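Local coordinates for Exo-arabinanase (PDB 3A72), which probably hydrolyses alpha-1,5-linked L-arabinan in an exo-acting manner, as a glycosyl hydrolase, and is captured here with arabinobiose bound, at residues E46-F52 against Y77-P83; Y18-L24 against W40-P45; G290-I294 against T304-C308. All coordinates share one frame; numbering follows the deposited sequence.

How the contacts relate
Contacts 1 and 2 lie side by side in a six-bladed beta-propeller: one joins two blades, the other pairs strands within a blade. Contact 2 pairs the two inner strands of the blade running from 23-30 to 65-70; contact 1 joins that blade to strand 82-87 of the next. Their centres are about 9 Å apart, they touch, and both reach the same arabinofuranose. Contact 1 is buried and combines a salt bridge with ring packing, whereas partly buried contact 2 is carried by backbone bonds, tyrosine rings and a sugar-binding glutamate. Contact 3, also partly buried, is an outer hairpin whose centre lies about 33 Å from that of contact 1, and it mixes regular strand pairing with aliphatic packing away from the sugar.

Contact 1: residues E46-F52 against Y77-P83; sequences EPPAVYF and YGLRYQP. With AHR (alpha-L-arabinofuranose), chain B.
The Phe52 ring is sandwiched: Pro83 CB sits 3.7 Å from its centroid over one face, while Leu79 O and Leu79 CB lie over the opposite face. Tyr81 O meets its edge, near the ring plane, 3.5 Å from Phe52 CZ. This sandwich fills the seam between two blades of the beta-propeller, where strand 52-57 of one sheet meets the incoming strand 82-87 of the next. Farther out, the Arg80 guanidinium has Val50 CG2 over its centre and the Glu46 carboxylate at its edge. The salt bridge is gripped end-on: Arg80 NH1 donates to Glu46 OE1 at 2.9 Å, and Arg80 NH2 to Glu46 OE2, also at 2.9 Å. With the two planes turned 56° apart, OE2 offers its syn lone pair, whereas OE1 is met from above the carboxylate. A bend at chi3 (-53°) carries the arginine tip back to this acid. Val50 N donates to OE2 as well; Glu46 OE1 is also hydrogen-bonded to Thr109 OG1, and Arg80 NE to the carbonyl of Ile107. At the inner end, C5 of the arabinofuranose lies over one face of the Tyr81 ring, and Gln82 NE2 donates an almost straight 2.9 Å bond (170°) to O5 of that sugar.

Contact 2: residues Y18-L24 against W40-P45; sequences YIVPRTL and WENYSP. With AHR (alpha-L-arabinofuranose), chain B.
Glu41 and Leu24 run alongside each other on the face of the sheet that carries both of them; they form an antiparallel hydrogen-bonded pair in the hairpin of strands 23-30 and 36-42, the inner half of one propeller blade. With its chain stretched out past CG (chi2 171°), Glu41 reaches the ligand, and O5 of the arabinofuranose donates a 2.7 Å bond to Glu41 OE2. The same oxygen accepts from Gln82 N of the next blade, so it is gripped by both protein and bound sugar. The other carboxylate oxygen, Glu41 OE1, takes a 2.6 Å bond from Tyr43 OH, which arrives 40° out of the carboxylate plane. Leu24 CD2 also packs against OE1, giving this part of the carboxylate an apolar neighbour.

A second shell sets the tyrosine. Pro21 CG lies over one face of the Tyr43 ring, 3.9 Å from its centroid, and Arg22 O is at the ring edge. Tyr43 sits at the centre of an inverse gamma turn, and both its backbone polar atoms are used: its N donates to Arg22 O and its O accepts from Ile19 N. Thus the loop entering strand 23-30, with a cis peptide before Pro21, is tied at two points, Ile19 N and Arg22 O, to the backbone of Tyr43.

Beyond the turn, Ser44 CA stands over the Tyr18 ring, 3.8 Å from its centroid, a CH-pi contact, while Pro45 CD approaches the ring obliquely. On the face of the sheet carrying Thr23 and Asn42, the hydroxyl of Thr23 is bonded to Ala334 O, and Thr23 CG2 packs 3.9 Å from Trp40 CD1.

Contact 3: residues G290-I294 against T304-C308; sequences GTLFI and TEIPC
The Phe293 ring runs alongside the Glu305 chain, with Phe293 CE1 3.6 Å from Glu305 CG and the ring and carboxylate planes 35° apart. Holding CG opposite the backbone N (chi1 -171°) and stretching the rest of the chain, Glu305 passes the ring and reaches Thr291, whose OG1 donates a 2.7 Å bond to the anti lone pair of Glu305 OE2. The hydroxyls of Ser260 and Thr262 bond to OE1, so both carboxylate oxygens are engaged.

The face carrying Phe293 and Glu305 belongs to an antiparallel hairpin. Leu292 pairs with Ile306, and Ile294 with Thr304, each through two backbone hydrogen bonds, and Phe293 with Glu305 is the non-hydrogen-bonded pair between them. The other face is mainly aliphatic: Leu292 CB meets Ile306 CG1, and Ile294 CG2 meets Ile306 CD1 at 3.9 Å, the two isoleucines lying nearly perpendicular. At one end Cys308 SG lies 3.9 Å from Leu292 CD1; at the other a water bonds to Thr304 OG1 at 2.7 Å.

Strand 304-306 is the outermost of its propeller blade, and strand 292-295 is flanked on its far side by strand 281-285, where Ile294 packs on Thr281 and Ile283. Leu292 and Cys308 both reach toward strands 328-333 and 344-350 of another blade, joining the two sheets.

Contact 1: residues E46-F52 against Y77-P83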
loop_
_atom_site.group_PDB
_atom_site.type_symbol
_atom_site.label_atom_id
_atom_site.label_comp_id
_atom_site.label_asym_id
_atom_site.label_seq_id
_atom_site.Cartn_x
_atom_site.Cartn_y
_atom_site.Cartn_z
ATOM N N GLU A 46 -6.812 -0.927 -24.076
ATOM C CA GLU A 46 -5.871 0.012 -24.628
ATOM C C GLU A 46 -5.783 -0.158 -26.123
ATOM O O GLU A 46 -5.943 -1.294 -26.625
ATOM C CB GLU A 46 -4.478 -0.251 -24.024
ATOM C CG GLU A 46 -4.411 -0.105 -22.504
ATOM C CD GLU A 46 -3.028 -0.382 -21.999
ATOM O OE1 GLU A 46 -2.627 -1.573 -22.039
ATOM O OE2 GLU A 46 -2.308 0.565 -21.582
ATOM N N PRO A 47 -5.471 0.886 -26.875
ATOM C CA PRO A 47 -5.276 2.280 -26.432
ATOM C C PRO A 47 -6.596 2.929 -26.067
ATOM O O PRO A 47 -7.716 2.453 -26.413
ATOM C CB PRO A 47 -4.687 2.961 -27.696
ATOM C CG PRO A 47 -5.267 2.176 -28.804
ATOM C CD PRO A 47 -5.312 0.715 -28.350
ATOM N N PRO A 48 -6.574 4.062 -25.404
ATOM C CA PRO A 48 -5.366 4.724 -24.935
ATOM C C PRO A 48 -4.768 4.083 -23.721
ATOM O O PRO A 48 -5.320 3.127 -23.151
ATOM C CB PRO A 48 -5.881 6.131 -24.528
ATOM C CG PRO A 48 -7.295 5.906 -24.175
ATOM C CD PRO A 48 -7.797 4.821 -25.076
ATOM N N ALA A 49 -3.631 4.546 -23.300
ATOM C CA ALA A 49 -2.875 3.908 -22.213
ATOM C C ALA A 49 -3.646 3.987 -20.876
ATOM O O ALA A 49 -4.334 4.970 -20.584
ATOM C CB ALA A 49 -1.520 4.575 -22.047
ATOM N N VAL A 50 -3.497 2.937 -20.074
ATOM C CA VAL A 50 -4.163 2.898 -18.772
ATOM C C VAL A 50 -3.696 4.070 -17.885
ATOM O O VAL A 50 -2.612 4.646 -18.030
ATOM C CB VAL A 50 -3.952 1.548 -18.074
ATOM C CG1 VAL A 50 -4.692 0.431 -18.796
ATOM C CG2 VAL A 50 -2.450 1.228 -17.886
ATOM N N TYR A 51 -4.585 4.402 -16.933
ATOM C CA TYR A 51 -4.411 5.516 -16.025
ATOM C C TYR A 51 -4.853 5.103 -14.635
ATOM O O TYR A 51 -5.539 4.078 -14.463
ATOM C CB TYR A 51 -5.251 6.769 -16.538
ATOM C CG TYR A 51 -6.713 6.377 -16.700
ATOM C CD1 TYR A 51 -7.613 6.346 -15.639
ATOM C CD2 TYR A 51 -7.216 6.002 -17.921
ATOM C CE1 TYR A 51 -8.918 5.965 -15.762
ATOM C CE2 TYR A 51 -8.535 5.613 -18.070
ATOM C CZ TYR A 51 -9.389 5.596 -16.982
ATOM O OH TYR A 51 -10.687 5.204 -17.158
ATOM N N PHE A 52 -4.552 5.916 -13.633
ATOM C CA PHE A 52 -5.093 5.726 -12.288
ATOM C C PHE A 52 -6.259 6.690 -12.033
ATOM O O PHE A 52 -6.056 7.895 -12.029
ATOM C CB PHE A 52 -4.045 5.906 -11.222
ATOM C CG PHE A 52 -2.919 4.897 -11.239
ATOM C CD1 PHE A 52 -3.170 3.522 -11.312
ATOM C CD2 PHE A 52 -1.599 5.322 -11.157
ATOM C CE1 PHE A 52 -2.107 2.617 -11.316
ATOM C CE2 PHE A 52 -0.559 4.424 -11.127
ATOM C CZ PHE A 52 -0.821 3.068 -11.215
ATOM N N TYR A 77 3.377 4.886 -21.545
ATOM C CA TYR A 77 3.237 3.432 -21.443
ATOM C C TYR A 77 1.903 3.044 -20.840
ATOM O O TYR A 77 1.262 2.047 -21.250
ATOM C CB TYR A 77 4.335 2.796 -20.611
ATOM C CG TYR A 77 5.767 3.033 -21.041
ATOM C CD1 TYR A 77 6.106 3.445 -22.326
ATOM C CD2 TYR A 77 6.812 2.885 -20.140
ATOM C CE1 TYR A 77 7.429 3.665 -22.679
ATOM C CE2 TYR A 77 8.117 3.108 -20.461
ATOM C CZ TYR A 77 8.427 3.503 -21.717
ATOM O OH TYR A 77 9.768 3.738 -22.015
ATOM N N GLY A 78 1.496 3.787 -19.807
ATOM C CA GLY A 78 0.330 3.462 -18.980
ATOM C C GLY A 78 0.735 3.393 -17.515
ATOM O O GLY A 78 1.715 2.733 -17.162
ATOM N N LEU A 79 -0.040 4.104 -16.686
ATOM C CA LEU A 79 0.135 3.979 -15.208
ATOM C C LEU A 79 -0.679 2.789 -14.790
ATOM O O LEU A 79 -1.915 2.848 -14.700
ATOM C CB LEU A 79 -0.258 5.262 -14.502
ATOM C CG LEU A 79 0.542 6.501 -14.871
ATOM C CD1 LEU A 79 0.228 7.655 -13.922
ATOM C CD2 LEU A 79 2.066 6.219 -14.939
ATOM N N ARG A 80 0.000 1.660 -14.653
ATOM C CA ARG A 80 -0.605 0.347 -14.727
ATOM C C ARG A 80 -0.745 -0.399 -13.428
ATOM O O ARG A 80 -1.793 -0.994 -13.150
ATOM C CB ARG A 80 0.187 -0.514 -15.746
ATOM C CG ARG A 80 -0.503 -1.828 -16.109
ATOM C CD ARG A 80 0.277 -2.608 -17.213
ATOM N NE ARG A 80 0.528 -1.745 -18.369
ATOM C CZ ARG A 80 -0.315 -1.453 -19.322
ATOM N NH1 ARG A 80 -1.501 -2.086 -19.399
ATOM N NH2 ARG A 80 0.011 -0.560 -20.241
ATOM N N TYR A 81 0.342 -0.431 -12.641
ATOM C CA TYR A 81 0.404 -1.228 -11.426
ATOM C C TYR A 81 0.720 -0.344 -10.186
ATOM O O TYR A 81 1.505 0.603 -10.256
ATOM C CB TYR A 81 1.470 -2.292 -11.471
ATOM C CG TYR A 81 1.201 -3.525 -12.315
ATOM C CD1 TYR A 81 -0.046 -3.805 -12.894
ATOM C CD2 TYR A 81 2.241 -4.447 -12.521
ATOM C CE1 TYR A 81 -0.233 -4.965 -13.660
ATOM C CE2 TYR A 81 2.064 -5.570 -13.265
ATOM C CZ TYR A 81 0.812 -5.826 -13.842
ATOM O OH TYR A 81 0.590 -6.984 -14.590
ATOM N N GLN A 82 0.120 -0.750 -9.078
ATOM C CA GLN A 82 0.623 -0.425 -7.745
ATOM C C GLN A 82 0.691 1.080 -7.447
ATOM O O GLN A 82 1.703 1.614 -7.058
ATOM C CB GLN A 82 1.989 -1.090 -7.544
ATOM C CG GLN A 82 1.873 -2.606 -7.644
ATOM C CD GLN A 82 2.972 -3.308 -8.406
ATOM O OE1 GLN A 82 4.097 -2.784 -8.539
ATOM N NE2 GLN A 82 2.683 -4.507 -8.868
ATOM N N PRO A 83 -0.473 1.756 -7.554
ATOM C CA PRO A 83 -0.523 3.163 -7.153
ATOM C C PRO A 83 -0.352 3.290 -5.654
ATOM O O PRO A 83 -0.476 2.339 -4.863
ATOM C CB PRO A 83 -1.941 3.588 -7.563
ATOM C CG PRO A 83 -2.752 2.324 -7.407
ATOM C CD PRO A 83 -1.794 1.238 -7.891
HETATM O O5 AHR B . -0.095 -5.396 -8.730
HETATM C C5 AHR B . -0.269 -6.222 -9.918
HETATM C C4 AHR B . 0.347 -7.579 -9.653
HETATM O O4 AHR B . 1.794 -7.398 -9.486
HETATM C C3 AHR B . 0.279 -8.482 -10.878
HETATM O O3 AHR B . -0.975 -9.189 -10.951
HETATM C C2 AHR B . 1.416 -9.475 -10.561
HETATM O O2 AHR B . 1.963 -10.089 -11.751
HETATM C C1 AHR B . 2.471 -8.589 -9.882
HETATM O O HOH W 1 -0.264 1.508 -23.530
HETATM O O HOH W 2 -4.328 1.598 -14.104
#

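Contact 2: residues Y18-L24 against W40-P45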
loop_
_atom_site.group_PDB
_atom_site.type_symbol
_atom_site.label_atom_id
_atom_site.label_comp_id
_atom_site.label_asym_id
_atom_site.label_seq_id
_atom_site.Cartn_x
_atom_site.Cartn_y
_atom_site.Cartn_z
ATOM N N TYR A 18 -13.585 -4.267 -19.472
ATOM C CA TYR A 18 -12.274 -4.173 -18.866
ATOM C C TYR A 18 -11.680 -5.560 -18.848
ATOM O O TYR A 18 -12.362 -6.572 -18.866
ATOM C CB TYR A 18 -12.365 -3.567 -17.461
ATOM C CG TYR A 18 -12.396 -2.075 -17.370
ATOM C CD1 TYR A 18 -12.842 -1.252 -18.365
ATOM C CD2 TYR A 18 -11.935 -1.504 -16.168
ATOM C CE1 TYR A 18 -12.853 0.130 -18.231
ATOM C CE2 TYR A 18 -11.938 -0.143 -16.050
ATOM C CZ TYR A 18 -12.404 0.684 -17.063
ATOM O OH TYR A 18 -12.368 2.064 -16.908
ATOM N N ILE A 19 -10.336 -5.614 -18.794
ATOM C CA ILE A 19 -9.624 -6.883 -18.885
ATOM C C ILE A 19 -9.445 -7.446 -17.510
ATOM O O ILE A 19 -8.883 -6.736 -16.668
ATOM C CB ILE A 19 -8.265 -6.610 -19.576
ATOM C CG1 ILE A 19 -8.517 -5.958 -20.941
ATOM C CG2 ILE A 19 -7.481 -7.863 -19.695
ATOM C CD1 ILE A 19 -7.280 -5.608 -21.640
ATOM N N VAL A 20 -9.861 -8.697 -17.290
ATOM C CA VAL A 20 -9.683 -9.369 -15.989
ATOM C C VAL A 20 -8.255 -9.159 -15.513
ATOM O O VAL A 20 -7.324 -9.381 -16.305
ATOM C CB VAL A 20 -10.020 -10.856 -16.168
ATOM C CG1 VAL A 20 -9.549 -11.709 -14.991
ATOM C CG2 VAL A 20 -11.524 -11.039 -16.288
ATOM N N PRO A 21 -8.032 -8.700 -14.288
ATOM C CA PRO A 21 -8.974 -8.627 -13.178
ATOM C C PRO A 21 -9.868 -7.402 -13.135
ATOM O O PRO A 21 -10.714 -7.319 -12.240
ATOM C CB PRO A 21 -8.020 -8.615 -11.974
ATOM C CG PRO A 21 -6.829 -7.844 -12.450
ATOM C CD PRO A 21 -6.639 -8.389 -13.857
ATOM N N ARG A 22 -9.733 -6.473 -14.056
ATOM C CA ARG A 22 -10.547 -5.269 -14.225
ATOM C C ARG A 22 -10.177 -4.151 -13.244
ATOM O O ARG A 22 -9.909 -3.020 -13.654
ATOM C CB ARG A 22 -12.039 -5.546 -14.246
ATOM C CG ARG A 22 -12.468 -6.562 -15.308
ATOM C CD ARG A 22 -13.967 -6.552 -15.524
ATOM N NE ARG A 22 -14.391 -7.421 -16.597
ATOM C CZ ARG A 22 -14.723 -8.698 -16.464
ATOM N NH1 ARG A 22 -14.647 -9.323 -15.269
ATOM N NH2 ARG A 22 -15.135 -9.351 -17.552
ATOM N N THR A 23 -10.188 -4.502 -11.952
ATOM C CA THR A 23 -9.681 -3.627 -10.905
ATOM C C THR A 23 -8.814 -4.483 -10.004
ATOM O O THR A 23 -9.007 -5.694 -9.894
ATOM C CB THR A 23 -10.818 -2.980 -10.079
ATOM O OG1 THR A 23 -11.618 -3.964 -9.396
ATOM C CG2 THR A 23 -11.775 -2.215 -10.952
ATOM N N LEU A 24 -7.873 -3.849 -9.325
ATOM C CA LEU A 24 -7.007 -4.512 -8.362
ATOM C C LEU A 24 -6.238 -3.462 -7.578
ATOM O O LEU A 24 -6.057 -2.345 -8.102
ATOM C CB LEU A 24 -5.956 -5.401 -9.096
ATOM C CG LEU A 24 -5.345 -6.532 -8.248
ATOM C CD1 LEU A 24 -6.334 -7.658 -8.011
ATOM C CD2 LEU A 24 -4.080 -7.063 -8.937
ATOM N N TRP A 40 -6.900 2.721 -7.727
ATOM C CA TRP A 40 -6.702 1.325 -7.983
ATOM C C TRP A 40 -6.073 1.162 -9.350
ATOM O O TRP A 40 -6.094 2.078 -10.171
ATOM C CB TRP A 40 -8.042 0.545 -7.905
ATOM C CG TRP A 40 -9.096 1.081 -8.805
ATOM C CD1 TRP A 40 -9.326 0.752 -10.102
ATOM C CD2 TRP A 40 -10.064 2.088 -8.469
ATOM N NE1 TRP A 40 -10.389 1.504 -10.536
ATOM C CE2 TRP A 40 -10.878 2.324 -9.611
ATOM C CE3 TRP A 40 -10.389 2.813 -7.312
ATOM C CZ2 TRP A 40 -11.910 3.236 -9.654
ATOM C CZ3 TRP A 40 -11.430 3.724 -7.338
ATOM C CH2 TRP A 40 -12.194 3.906 -8.492
ATOM N N GLU A 41 -5.519 -0.007 -9.604
ATOM C CA GLU A 41 -5.149 -0.451 -10.931
ATOM C C GLU A 41 -6.413 -0.664 -11.759
ATOM O O GLU A 41 -7.312 -1.421 -11.347
ATOM C CB GLU A 41 -4.393 -1.778 -10.886
ATOM C CG GLU A 41 -3.070 -1.720 -10.114
ATOM C CD GLU A 41 -2.409 -3.053 -9.878
ATOM O OE1 GLU A 41 -2.992 -4.107 -10.261
ATOM O OE2 GLU A 41 -1.308 -3.064 -9.242
ATOM N N ASN A 42 -6.490 0.030 -12.890
ATOM C CA ASN A 42 -7.720 0.143 -13.687
ATOM C C ASN A 42 -7.434 -0.442 -15.053
ATOM O O ASN A 42 -6.718 0.180 -15.886
ATOM C CB ASN A 42 -8.105 1.615 -13.710
ATOM C CG ASN A 42 -9.474 1.898 -14.288
ATOM O OD1 ASN A 42 -9.616 2.459 -15.449
ATOM N ND2 ASN A 42 -10.461 1.560 -13.635
ATOM N N TYR A 43 -7.921 -1.636 -15.289
ATOM C CA TYR A 43 -7.526 -2.458 -16.467
ATOM C C TYR A 43 -8.454 -2.188 -17.651
ATOM O O TYR A 43 -9.144 -3.042 -18.174
ATOM C CB TYR A 43 -7.493 -3.925 -16.094
ATOM C CG TYR A 43 -6.426 -4.312 -15.098
ATOM C CD1 TYR A 43 -5.290 -4.977 -15.515
ATOM C CD2 TYR A 43 -6.547 -4.005 -13.729
ATOM C CE1 TYR A 43 -4.280 -5.349 -14.637
ATOM C CE2 TYR A 43 -5.523 -4.385 -12.848
ATOM C CZ TYR A 43 -4.403 -5.036 -13.319
ATOM O OH TYR A 43 -3.388 -5.423 -12.477
ATOM N N SER A 44 -8.424 -0.954 -18.105
ATOM C CA SER A 44 -9.206 -0.520 -19.258
ATOM C C SER A 44 -8.537 -1.059 -20.526
ATOM O O SER A 44 -7.335 -1.194 -20.629
ATOM C CB SER A 44 -9.367 0.968 -19.249
ATOM O OG SER A 44 -8.110 1.651 -19.259
ATOM N N PRO A 45 -9.360 -1.311 -21.576
ATOM C CA PRO A 45 -8.763 -1.701 -22.853
ATOM C C PRO A 45 -7.968 -0.582 -23.472
ATOM O O PRO A 45 -8.328 0.602 -23.384
ATOM C CB PRO A 45 -10.017 -1.982 -23.729
ATOM C CG PRO A 45 -11.189 -1.840 -22.922
ATOM C CD PRO A 45 -10.830 -1.238 -21.611
HETATM O O5 AHR B . -0.095 -5.396 -8.730
HETATM C C5 AHR B . -0.269 -6.222 -9.918
HETATM C C4 AHR B . 0.347 -7.579 -9.653
HETATM O O4 AHR B . 1.794 -7.398 -9.486
HETATM C C3 AHR B . 0.279 -8.482 -10.878
HETATM O O3 AHR B . -0.975 -9.189 -10.951
HETATM C C2 AHR B . 1.416 -9.475 -10.561
HETATM O O2 AHR B . 1.963 -10.089 -11.751
HETATM C C1 AHR B . 2.471 -8.589 -9.882
#

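Contact 3: residues G290-I294 against T304-C308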
loop_
_atom_site.group_PDB
_atom_site.type_symbol
_atom_site.label_atom_id
_atom_site.label_comp_id
_atom_site.label_asym_id
_atom_site.label_seq_id
_atom_site.Cartn_x
_atom_site.Cartn_y
_atom_site.Cartn_z
ATOM N N GLY A 290 -10.453 -12.531 5.316
ATOM C CA GLY A 290 -11.428 -11.469 5.409
ATOM C C GLY A 290 -11.483 -10.744 6.743
ATOM O O GLY A 290 -11.902 -9.584 6.800
ATOM N N THR A 291 -11.054 -11.405 7.800
ATOM C CA THR A 291 -10.962 -10.873 9.144
ATOM C C THR A 291 -9.863 -9.827 9.227
ATOM O O THR A 291 -9.131 -9.572 8.270
ATOM C CB THR A 291 -10.714 -12.046 10.104
ATOM O OG1 THR A 291 -9.598 -12.720 9.573
ATOM C CG2 THR A 291 -11.909 -12.962 10.212
ATOM N N LEU A 292 -9.742 -9.221 10.405
ATOM C CA LEU A 292 -8.651 -8.306 10.721
ATOM C C LEU A 292 -7.889 -8.821 11.914
ATOM O O LEU A 292 -8.397 -9.642 12.704
ATOM C CB LEU A 292 -9.155 -6.882 10.992
ATOM C CG LEU A 292 -9.758 -6.172 9.763
ATOM C CD1 LEU A 292 -10.539 -4.946 10.247
ATOM C CD2 LEU A 292 -8.709 -5.755 8.767
ATOM N N PHE A 293 -6.664 -8.324 12.107
ATOM C CA PHE A 293 -5.772 -8.735 13.175
ATOM C C PHE A 293 -5.360 -7.499 13.950
ATOM O O PHE A 293 -4.851 -6.559 13.346
ATOM C CB PHE A 293 -4.564 -9.498 12.599
ATOM C CG PHE A 293 -5.006 -10.611 11.696
ATOM C CD1 PHE A 293 -5.424 -11.833 12.258
ATOM C CD2 PHE A 293 -5.089 -10.443 10.338
ATOM C CE1 PHE A 293 -5.951 -12.811 11.432
ATOM C CE2 PHE A 293 -5.605 -11.430 9.539
ATOM C CZ PHE A 293 -6.010 -12.622 10.077
ATOM N N ILE A 294 -5.583 -7.497 15.262
ATOM C CA ILE A 294 -5.294 -6.320 16.041
ATOM C C ILE A 294 -4.290 -6.598 17.137
ATOM O O ILE A 294 -4.137 -7.722 17.639
ATOM C CB ILE A 294 -6.595 -5.682 16.595
ATOM C CG1 ILE A 294 -7.272 -6.529 17.710
ATOM C CG2 ILE A 294 -7.549 -5.398 15.454
ATOM C CD1 ILE A 294 -8.418 -5.815 18.395
ATOM N N THR A 304 -5.018 -10.460 17.972
ATOM C CA THR A 304 -6.393 -10.906 18.098
ATOM C C THR A 304 -7.090 -10.794 16.759
ATOM O O THR A 304 -7.139 -9.712 16.152
ATOM C CB THR A 304 -7.154 -10.088 19.119
ATOM O OG1 THR A 304 -6.489 -10.204 20.398
ATOM C CG2 THR A 304 -8.597 -10.601 19.306
ATOM N N GLU A 305 -7.650 -11.906 16.284
ATOM C CA GLU A 305 -8.443 -11.931 15.050
ATOM C C GLU A 305 -9.853 -11.452 15.371
ATOM O O GLU A 305 -10.498 -11.971 16.297
ATOM C CB GLU A 305 -8.471 -13.341 14.509
ATOM C CG GLU A 305 -9.071 -13.450 13.125
ATOM C CD GLU A 305 -8.841 -14.778 12.411
ATOM O OE1 GLU A 305 -8.534 -15.756 13.140
ATOM O OE2 GLU A 305 -8.989 -14.848 11.195
ATOM N N ILE A 306 -10.344 -10.489 14.583
ATOM C CA ILE A 306 -11.685 -9.948 14.768
ATOM C C ILE A 306 -12.443 -10.013 13.476
ATOM O O ILE A 306 -11.849 -9.992 12.364
ATOM C CB ILE A 306 -11.654 -8.480 15.292
ATOM C CG1 ILE A 306 -11.115 -7.475 14.298
ATOM C CG2 ILE A 306 -10.948 -8.396 16.633
ATOM C CD1 ILE A 306 -11.304 -6.030 14.682
ATOM N N PRO A 307 -13.778 -10.042 13.514
ATOM C CA PRO A 307 -14.559 -10.034 12.292
ATOM C C PRO A 307 -14.408 -8.742 11.527
ATOM O O PRO A 307 -14.057 -7.685 12.056
ATOM C CB PRO A 307 -16.020 -10.195 12.781
ATOM C CG PRO A 307 -15.914 -10.731 14.161
ATOM C CD PRO A 307 -14.643 -10.205 14.730
ATOM N N CYS A 308 -14.737 -8.795 10.247
ATOM C CA CYS A 308 -14.732 -7.613 9.385
ATOM C C CYS A 308 -15.814 -7.794 8.327
ATOM O O CYS A 308 -15.909 -8.835 7.722
ATOM C CB CYS A 308 -13.354 -7.473 8.772
ATOM S SG CYS A 308 -13.200 -6.104 7.580
HETATM O O HOH W 3 -3.970 -9.217 20.720
#